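Adhesion and penetration protein autotransporter (Haemophilus influenzae, PDB 3SYJ) promotes adherence to and invasion of host cells by binding a host structure directly, and is probably also a serine protease. Local coordinates at residues Ser52-Asn65 with Lys123-Ser135. Numbering follows the deposited sequence.
Sequences SVVSRNGVAALVEN and KFVTEAAPIDMTS
The branched ends of L62 and V125 meet tip to tip, CD1 of L62 lying 3.7 Å from CG2 of V125. With its CG anti to the backbone N (chi1 -168°), L62 rests its other methyl, CD2, against both CG1 of V125 and the carbonyl O of A128. Backbone bonds secure both flanks of this apolar pair: the N-H of I131 meets L62 O at 2.8 Å, almost straight and in the carbonyl plane, while V125 N donates to N65 O at 2.8 Å, tilted 22° from the carbonyl plane. Between them P130, which has no N-H to offer, lays its ring against the backbone of E64 and the amide of N65, its CG 3.4 Å from N65 ND2. Farther along, the extended chain of M133 carries CE against the branch point of V63, tightly packed at 3.4 Å from V63 CG1. Toward the other end, the methyl of A128 sits 3.3 Å from OG of S52, a van der Waals contact; the hydroxyl itself hydrogen-bonds D50. One water links this OG to the carbonyl O of E127.

A second shell shapes both partners. V53 O accepts from L62 N, closing a hairpin-like loop whose type I turn, S55 to G58, is braced by N57 OD1 in an Asx turn. Strand 231-238 pairs with D132 and T134, whereas F124 and T126 lean on strand 403-407 and K123 forms a salt bridge with D402. Within the protease-like domain, two backbone bonds and apolar contacts thus align 123-135 with 52-65, while the charge works outward, toward the beta-helix.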
ATOM      1  N   SER A  52     -47.435 -28.559   9.156  1.00 14.50           N
ATOM      2  CA  SER A  52     -48.149 -27.470   9.828  1.00 17.51           C
ATOM      3  C   SER A  52     -49.668 -27.482   9.548  1.00 15.36           C
ATOM      4  O   SER A  52     -50.441 -26.875  10.283  1.00 10.77           O
ATOM      5  CB  SER A  52     -47.528 -26.109   9.490  1.00 16.32           C
ATOM      6  OG  SER A  52     -47.853 -25.702   8.171  1.00 19.35           O
ATOM      7  N   VAL A  53     -50.086 -28.198   8.507  1.00 15.02           N
ATOM      8  CA  VAL A  53     -51.510 -28.315   8.177  1.00 14.96           C
ATOM      9  C   VAL A  53     -52.242 -29.307   9.084  1.00 13.52           C
ATOM     10  O   VAL A  53     -53.473 -29.422   9.040  1.00 11.94           O
ATOM     11  CB  VAL A  53     -51.720 -28.760   6.719  1.00 14.18           C
ATOM     12  CG1 VAL A  53     -50.959 -27.846   5.777  1.00 14.77           C
ATOM     13  CG2 VAL A  53     -51.280 -30.209   6.542  1.00 14.14           C
ATOM     14  N   VAL A  54     -51.478 -30.030   9.896  1.00 12.12           N
ATOM     15  CA  VAL A  54     -52.048 -30.971  10.856  1.00 11.25           C
ATOM     16  C   VAL A  54     -52.274 -30.306  12.210  1.00 11.68           C
ATOM     17  O   VAL A  54     -51.394 -29.608  12.730  1.00 11.46           O
ATOM     18  CB  VAL A  54     -51.136 -32.200  11.050  1.00 12.06           C
ATOM     19  CG1 VAL A  54     -51.711 -33.130  12.123  1.00 10.82           C
ATOM     20  CG2 VAL A  54     -50.947 -32.928   9.726  1.00 11.87           C
ATOM     21  N   SER A  55     -53.449 -30.522  12.786  1.00  8.98           N
ATOM     22  CA  SER A  55     -53.751 -29.901  14.063  1.00 15.84           C
ATOM     23  C   SER A  55     -52.790 -30.429  15.117  1.00 16.61           C
ATOM     24  O   SER A  55     -52.349 -31.569  15.047  1.00 15.97           O
ATOM     25  CB  SER A  55     -55.201 -30.157  14.472  1.00 11.44           C
ATOM     26  OG  SER A  55     -55.424 -31.534  14.701  1.00 16.14           O
ATOM     27  N   ARG A  56     -52.461 -29.585  16.085  1.00 17.19           N
ATOM     28  CA  ARG A  56     -51.604 -29.973  17.195  1.00 13.80           C
ATOM     29  C   ARG A  56     -52.049 -31.267  17.882  1.00 19.33           C
ATOM     30  O   ARG A  56     -51.219 -32.025  18.376  1.00 17.77           O
ATOM     31  CB  ARG A  56     -51.570 -28.852  18.228  1.00 18.22           C
ATOM     32  CG  ARG A  56     -50.683 -27.682  17.860  1.00 18.00           C
ATOM     33  CD  ARG A  56     -49.248 -28.028  18.196  1.00 23.12           C
ATOM     34  NE  ARG A  56     -48.488 -28.262  16.987  1.00 19.14           N
ATOM     35  CZ  ARG A  56     -47.459 -29.095  16.886  1.00 17.88           C
ATOM     36  NH1 ARG A  56     -47.062 -29.826  17.925  1.00 15.57           N
ATOM     37  NH2 ARG A  56     -46.840 -29.211  15.719  1.00 17.68           N
ATOM     38  N   ASN A  57     -53.353 -31.514  17.949  1.00 17.95           N
ATOM     39  CA  ASN A  57     -53.837 -32.713  18.631  1.00 20.75           C
ATOM     40  C   ASN A  57     -53.858 -33.941  17.730  1.00 22.58           C
ATOM     41  O   ASN A  57     -54.295 -35.009  18.142  1.00 24.37           O
ATOM     42  CB  ASN A  57     -55.217 -32.481  19.247  1.00 23.12           C
ATOM     43  CG  ASN A  57     -56.279 -32.230  18.210  1.00 21.70           C
ATOM     44  OD1 ASN A  57     -56.134 -32.614  17.049  1.00 23.74           O
ATOM     45  ND2 ASN A  57     -57.362 -31.579  18.618  1.00 24.10           N
ATOM     46  N   GLY A  58     -53.392 -33.776  16.496  1.00 20.66           N
ATOM     47  CA  GLY A  58     -53.197 -34.894  15.597  1.00 16.36           C
ATOM     48  C   GLY A  58     -54.436 -35.513  14.977  1.00 19.93           C
ATOM     49  O   GLY A  58     -54.319 -36.419  14.154  1.00 23.29           O
ATOM     50  N   VAL A  59     -55.625 -35.052  15.341  1.00 17.24           N
ATOM     51  CA  VAL A  59     -56.816 -35.733  14.836  1.00 19.14           C
ATOM     52  C   VAL A  59     -57.413 -35.106  13.574  1.00 21.78           C
ATOM     53  O   VAL A  59     -58.408 -35.610  13.047  1.00 22.75           O
ATOM     54  CB  VAL A  59     -57.916 -35.880  15.909  1.00 16.58           C
ATOM     55  CG1 VAL A  59     -57.366 -36.575  17.146  1.00 17.13           C
ATOM     56  CG2 VAL A  59     -58.493 -34.529  16.264  1.00 18.45           C
ATOM     57  N   ALA A  60     -56.815 -34.026  13.072  1.00 18.37           N
ATOM     58  CA  ALA A  60     -57.380 -33.364  11.887  1.00 19.58           C
ATOM     59  C   ALA A  60     -56.367 -32.648  11.005  1.00 15.64           C
ATOM     60  O   ALA A  60     -55.256 -32.322  11.435  1.00 15.48           O
ATOM     61  CB  ALA A  60     -58.504 -32.406  12.284  1.00 12.99           C
ATOM     62  N   ALA A  61     -56.767 -32.398   9.764  1.00 11.79           N
ATOM     63  CA  ALA A  61     -55.894 -31.720   8.822  1.00 14.16           C
ATOM     64  C   ALA A  61     -56.645 -30.614   8.084  1.00 14.70           C
ATOM     65  O   ALA A  61     -57.848 -30.724   7.831  1.00 14.99           O
ATOM     66  CB  ALA A  61     -55.292 -32.717   7.840  1.00 15.44           C
ATOM     67  N   LEU A  62     -55.925 -29.548   7.757  1.00 14.66           N
ATOM     68  CA  LEU A  62     -56.521 -28.361   7.151  1.00 17.29           C
ATOM     69  C   LEU A  62     -56.649 -28.519   5.631  1.00 15.21           C
ATOM     70  O   LEU A  62     -55.646 -28.539   4.917  1.00 12.78           O
ATOM     71  CB  LEU A  62     -55.682 -27.125   7.505  1.00 13.54           C
ATOM     72  CG  LEU A  62     -56.250 -25.730   7.211  1.00 18.33           C
ATOM     73  CD1 LEU A  62     -57.474 -25.408   8.071  1.00  9.09           C
ATOM     74  CD2 LEU A  62     -55.165 -24.696   7.416  1.00 14.43           C
ATOM     75  N   VAL A  63     -57.884 -28.636   5.144  1.00 12.31           N
ATOM     76  CA  VAL A  63     -58.121 -28.883   3.725  1.00 16.98           C
ATOM     77  C   VAL A  63     -58.669 -27.649   2.983  1.00 23.68           C
ATOM     78  O   VAL A  63     -58.722 -27.630   1.752  1.00 22.13           O
ATOM     79  CB  VAL A  63     -59.077 -30.089   3.507  1.00 21.86           C
ATOM     80  CG1 VAL A  63     -58.503 -31.365   4.124  1.00 16.78           C
ATOM     81  CG2 VAL A  63     -60.442 -29.796   4.088  1.00 18.05           C
ATOM     82  N   GLU A  64     -59.086 -26.633   3.732  1.00 22.83           N
ATOM     83  CA  GLU A  64     -59.442 -25.343   3.151  1.00 21.25           C
ATOM     84  C   GLU A  64     -59.177 -24.291   4.214  1.00 23.17           C
ATOM     85  O   GLU A  64     -58.776 -24.631   5.327  1.00 22.87           O
ATOM     86  CB  GLU A  64     -60.907 -25.318   2.721  1.00 22.00           C
ATOM     87  CG  GLU A  64     -61.116 -24.925   1.248  1.00 32.26           C
ATOM     88  CD  GLU A  64     -60.548 -23.549   0.894  1.00 32.93           C
ATOM     89  OE1 GLU A  64     -59.853 -23.443  -0.142  1.00 30.81           O
ATOM     90  OE2 GLU A  64     -60.795 -22.581   1.648  1.00 31.16           O
ATOM     91  N   ASN A  65     -59.400 -23.021   3.884  1.00 22.34           N
ATOM     92  CA  ASN A  65     -59.118 -21.938   4.817  1.00 19.97           C
ATOM     93  C   ASN A  65     -59.877 -22.059   6.140  1.00 19.84           C
ATOM     94  O   ASN A  65     -59.349 -21.715   7.201  1.00 18.09           O
ATOM     95  CB  ASN A  65     -59.369 -20.577   4.157  1.00 23.46           C
ATOM     96  CG  ASN A  65     -58.433 -20.315   2.991  1.00 26.10           C
ATOM     97  OD1 ASN A  65     -58.851 -19.801   1.946  1.00 31.80           O
ATOM     98  ND2 ASN A  65     -57.157 -20.672   3.158  1.00 17.55           N
ATOM     99  N   LYS A 123     -63.100 -19.249  12.147  1.00 17.81           N
ATOM    100  CA  LYS A 123     -62.203 -18.261  11.546  1.00 14.31           C
ATOM    101  C   LYS A 123     -61.360 -18.856  10.424  1.00 15.24           C
ATOM    102  O   LYS A 123     -61.070 -20.052  10.441  1.00 17.28           O
ATOM    103  CB  LYS A 123     -61.264 -17.688  12.602  1.00 16.84           C
ATOM    104  CG  LYS A 123     -61.933 -16.810  13.644  1.00 18.12           C
ATOM    105  CD  LYS A 123     -62.310 -15.453  13.091  1.00 14.26           C
ATOM    106  CE  LYS A 123     -62.890 -14.576  14.195  1.00 16.03           C
ATOM    107  NZ  LYS A 123     -63.171 -13.185  13.726  1.00 18.10           N
ATOM    108  N   PHE A 124     -60.962 -18.028   9.458  1.00 14.69           N
ATOM    109  CA  PHE A 124     -59.969 -18.441   8.461  1.00 16.02           C
ATOM    110  C   PHE A 124     -58.665 -18.739   9.189  1.00 15.39           C
ATOM    111  O   PHE A 124     -58.242 -17.955  10.037  1.00 14.14           O
ATOM    112  CB  PHE A 124     -59.697 -17.346   7.431  1.00 13.14           C
ATOM    113  CG  PHE A 124     -60.824 -17.102   6.466  1.00 18.68           C
ATOM    114  CD1 PHE A 124     -61.930 -17.928   6.438  1.00 17.18           C
ATOM    115  CD2 PHE A 124     -60.753 -16.050   5.558  1.00 14.99           C
ATOM    116  CE1 PHE A 124     -62.960 -17.694   5.533  1.00 19.57           C
ATOM    117  CE2 PHE A 124     -61.777 -15.818   4.648  1.00 16.62           C
ATOM    118  CZ  PHE A 124     -62.881 -16.638   4.637  1.00 15.18           C
ATOM    119  N   VAL A 125     -58.023 -19.859   8.860  1.00 15.66           N
ATOM    120  CA  VAL A 125     -56.751 -20.206   9.488  1.00 12.87           C
ATOM    121  C   VAL A 125     -55.598 -19.484   8.802  1.00 12.79           C
ATOM    122  O   VAL A 125     -55.453 -19.557   7.588  1.00 13.37           O
ATOM    123  CB  VAL A 125     -56.496 -21.733   9.467  1.00 14.62           C
ATOM    124  CG1 VAL A 125     -55.078 -22.047   9.973  1.00 12.44           C
ATOM    125  CG2 VAL A 125     -57.560 -22.471  10.281  1.00 11.95           C
ATOM    126  N   THR A 126     -54.778 -18.793   9.585  1.00 12.59           N
ATOM    127  CA  THR A 126     -53.713 -17.959   9.032  1.00 11.02           C
ATOM    128  C   THR A 126     -52.323 -18.598   9.125  1.00 16.36           C
ATOM    129  O   THR A 126     -51.416 -18.228   8.384  1.00 17.65           O
ATOM    130  CB  THR A 126     -53.647 -16.613   9.770  1.00 17.05           C
ATOM    131  OG1 THR A 126     -53.507 -16.856  11.178  1.00 11.90           O
ATOM    132  CG2 THR A 126     -54.919 -15.777   9.506  1.00 11.88           C
ATOM    133  N   GLU A 127     -52.152 -19.547  10.043  1.00 17.25           N
ATOM    134  CA  GLU A 127     -50.821 -20.067  10.373  1.00 16.55           C
ATOM    135  C   GLU A 127     -50.233 -20.997   9.316  1.00 13.81           C
ATOM    136  O   GLU A 127     -49.023 -21.205   9.274  1.00 14.75           O
ATOM    137  CB  GLU A 127     -50.841 -20.779  11.735  1.00 16.08           C
ATOM    138  CG  GLU A 127     -50.966 -19.861  12.955  1.00 18.06           C
ATOM    139  CD  GLU A 127     -52.387 -19.371  13.197  1.00 20.87           C
ATOM    140  OE1 GLU A 127     -53.305 -19.854  12.504  1.00 16.75           O
ATOM    141  OE2 GLU A 127     -52.580 -18.496  14.082  1.00 22.47           O
ATOM    142  N   ALA A 128     -51.088 -21.555   8.467  1.00 16.44           N
ATOM    143  CA  ALA A 128     -50.657 -22.531   7.472  1.00 17.71           C
ATOM    144  C   ALA A 128     -51.576 -22.545   6.253  1.00 20.20           C
ATOM    145  O   ALA A 128     -52.779 -22.281   6.362  1.00 18.14           O
ATOM    146  CB  ALA A 128     -50.600 -23.927   8.098  1.00 19.84           C
ATOM    147  N   ALA A 129     -51.006 -22.867   5.097  1.00 19.62           N
ATOM    148  CA  ALA A 129     -51.776 -23.004   3.872  1.00 17.67           C
ATOM    149  C   ALA A 129     -52.441 -24.367   3.880  1.00 18.70           C
ATOM    150  O   ALA A 129     -51.803 -25.363   4.202  1.00 19.99           O
ATOM    151  CB  ALA A 129     -50.861 -22.874   2.666  1.00 15.69           C
ATOM    152  N   PRO A 130     -53.731 -24.424   3.534  1.00 19.85           N
ATOM    153  CA  PRO A 130     -54.425 -25.716   3.493  1.00 16.25           C
ATOM    154  C   PRO A 130     -53.746 -26.664   2.517  1.00 22.86           C
ATOM    155  O   PRO A 130     -52.964 -26.226   1.669  1.00 22.26           O
ATOM    156  CB  PRO A 130     -55.820 -25.355   2.969  1.00 19.34           C
ATOM    157  CG  PRO A 130     -55.986 -23.903   3.283  1.00 23.37           C
ATOM    158  CD  PRO A 130     -54.614 -23.303   3.176  1.00 20.56           C
ATOM    159  N   ILE A 131     -54.041 -27.956   2.636  1.00 19.57           N
ATOM    160  CA  ILE A 131     -53.489 -28.948   1.727  1.00 15.36           C
ATOM    161  C   ILE A 131     -54.582 -29.449   0.791  1.00 16.24           C
ATOM    162  O   ILE A 131     -55.744 -29.556   1.182  1.00 16.83           O
ATOM    163  CB  ILE A 131     -52.837 -30.131   2.496  1.00 15.62           C
ATOM    164  CG1 ILE A 131     -51.982 -30.976   1.561  1.00 15.81           C
ATOM    165  CG2 ILE A 131     -53.879 -30.995   3.186  1.00 13.84           C
ATOM    166  CD1 ILE A 131     -50.867 -31.702   2.275  1.00 14.55           C
ATOM    167  N   ASP A 132     -54.211 -29.734  -0.451  1.00 17.00           N
ATOM    168  CA  ASP A 132     -55.159 -30.263  -1.415  1.00 20.30           C
ATOM    169  C   ASP A 132     -55.476 -31.720  -1.126  1.00 21.43           C
ATOM    170  O   ASP A 132     -54.654 -32.440  -0.549  1.00 18.13           O
ATOM    171  CB  ASP A 132     -54.613 -30.130  -2.838  1.00 21.82           C
ATOM    172  CG  ASP A 132     -54.521 -28.690  -3.296  1.00 25.94           C
ATOM    173  OD1 ASP A 132     -54.985 -27.802  -2.554  1.00 27.61           O
ATOM    174  OD2 ASP A 132     -53.986 -28.452  -4.397  1.00 30.39           O
ATOM    175  N   MET A 133     -56.670 -32.144  -1.540  1.00 17.78           N
ATOM    176  CA  MET A 133     -57.093 -33.536  -1.460  1.00 19.13           C
ATOM    177  C   MET A 133     -56.833 -34.333  -2.751  1.00 24.16           C
ATOM    178  O   MET A 133     -56.853 -33.782  -3.855  1.00 16.64           O
ATOM    179  CB  MET A 133     -58.584 -33.598  -1.162  1.00 21.19           C
ATOM    180  CG  MET A 133     -58.996 -32.905   0.108  1.00 23.97           C
ATOM    181  SD  MET A 133     -60.730 -33.235   0.414  1.00 25.26           S
ATOM    182  CE  MET A 133     -60.924 -32.548   2.049  1.00 25.77           C
ATOM    183  N   THR A 134     -56.595 -35.636  -2.609  1.00 20.95           N
ATOM    184  CA  THR A 134     -56.590 -36.525  -3.764  1.00 22.68           C
ATOM    185  C   THR A 134     -58.040 -36.635  -4.225  1.00 21.76           C
ATOM    186  O   THR A 134     -58.960 -36.444  -3.428  1.00 19.77           O
ATOM    187  CB  THR A 134     -55.998 -37.928  -3.439  1.00 21.21           C
ATOM    188  OG1 THR A 134     -56.661 -38.493  -2.300  1.00 16.53           O
ATOM    189  CG2 THR A 134     -54.510 -37.825  -3.157  1.00 17.05           C
ATOM    190  N   SER A 135     -58.256 -36.924  -5.503  1.00 22.51           N
ATOM    191  CA  SER A 135     -59.610 -36.834  -6.045  1.00 24.42           C
ATOM    192  C   SER A 135     -60.253 -38.175  -6.394  1.00 26.97           C
ATOM    193  O   SER A 135     -61.469 -38.259  -6.556  1.00 30.03           O
ATOM    194  CB  SER A 135     -59.628 -35.913  -7.259  1.00 25.50           C
ATOM    195  OG  SER A 135     -58.683 -36.343  -8.215  1.00 30.51           O
TER
HETATM  196  O   HOH W   1     -47.356 -22.860   7.885  1.00 29.60           O
HETATM  197  O   HOH W   2     -48.733 -24.896   4.915  1.00 35.85           O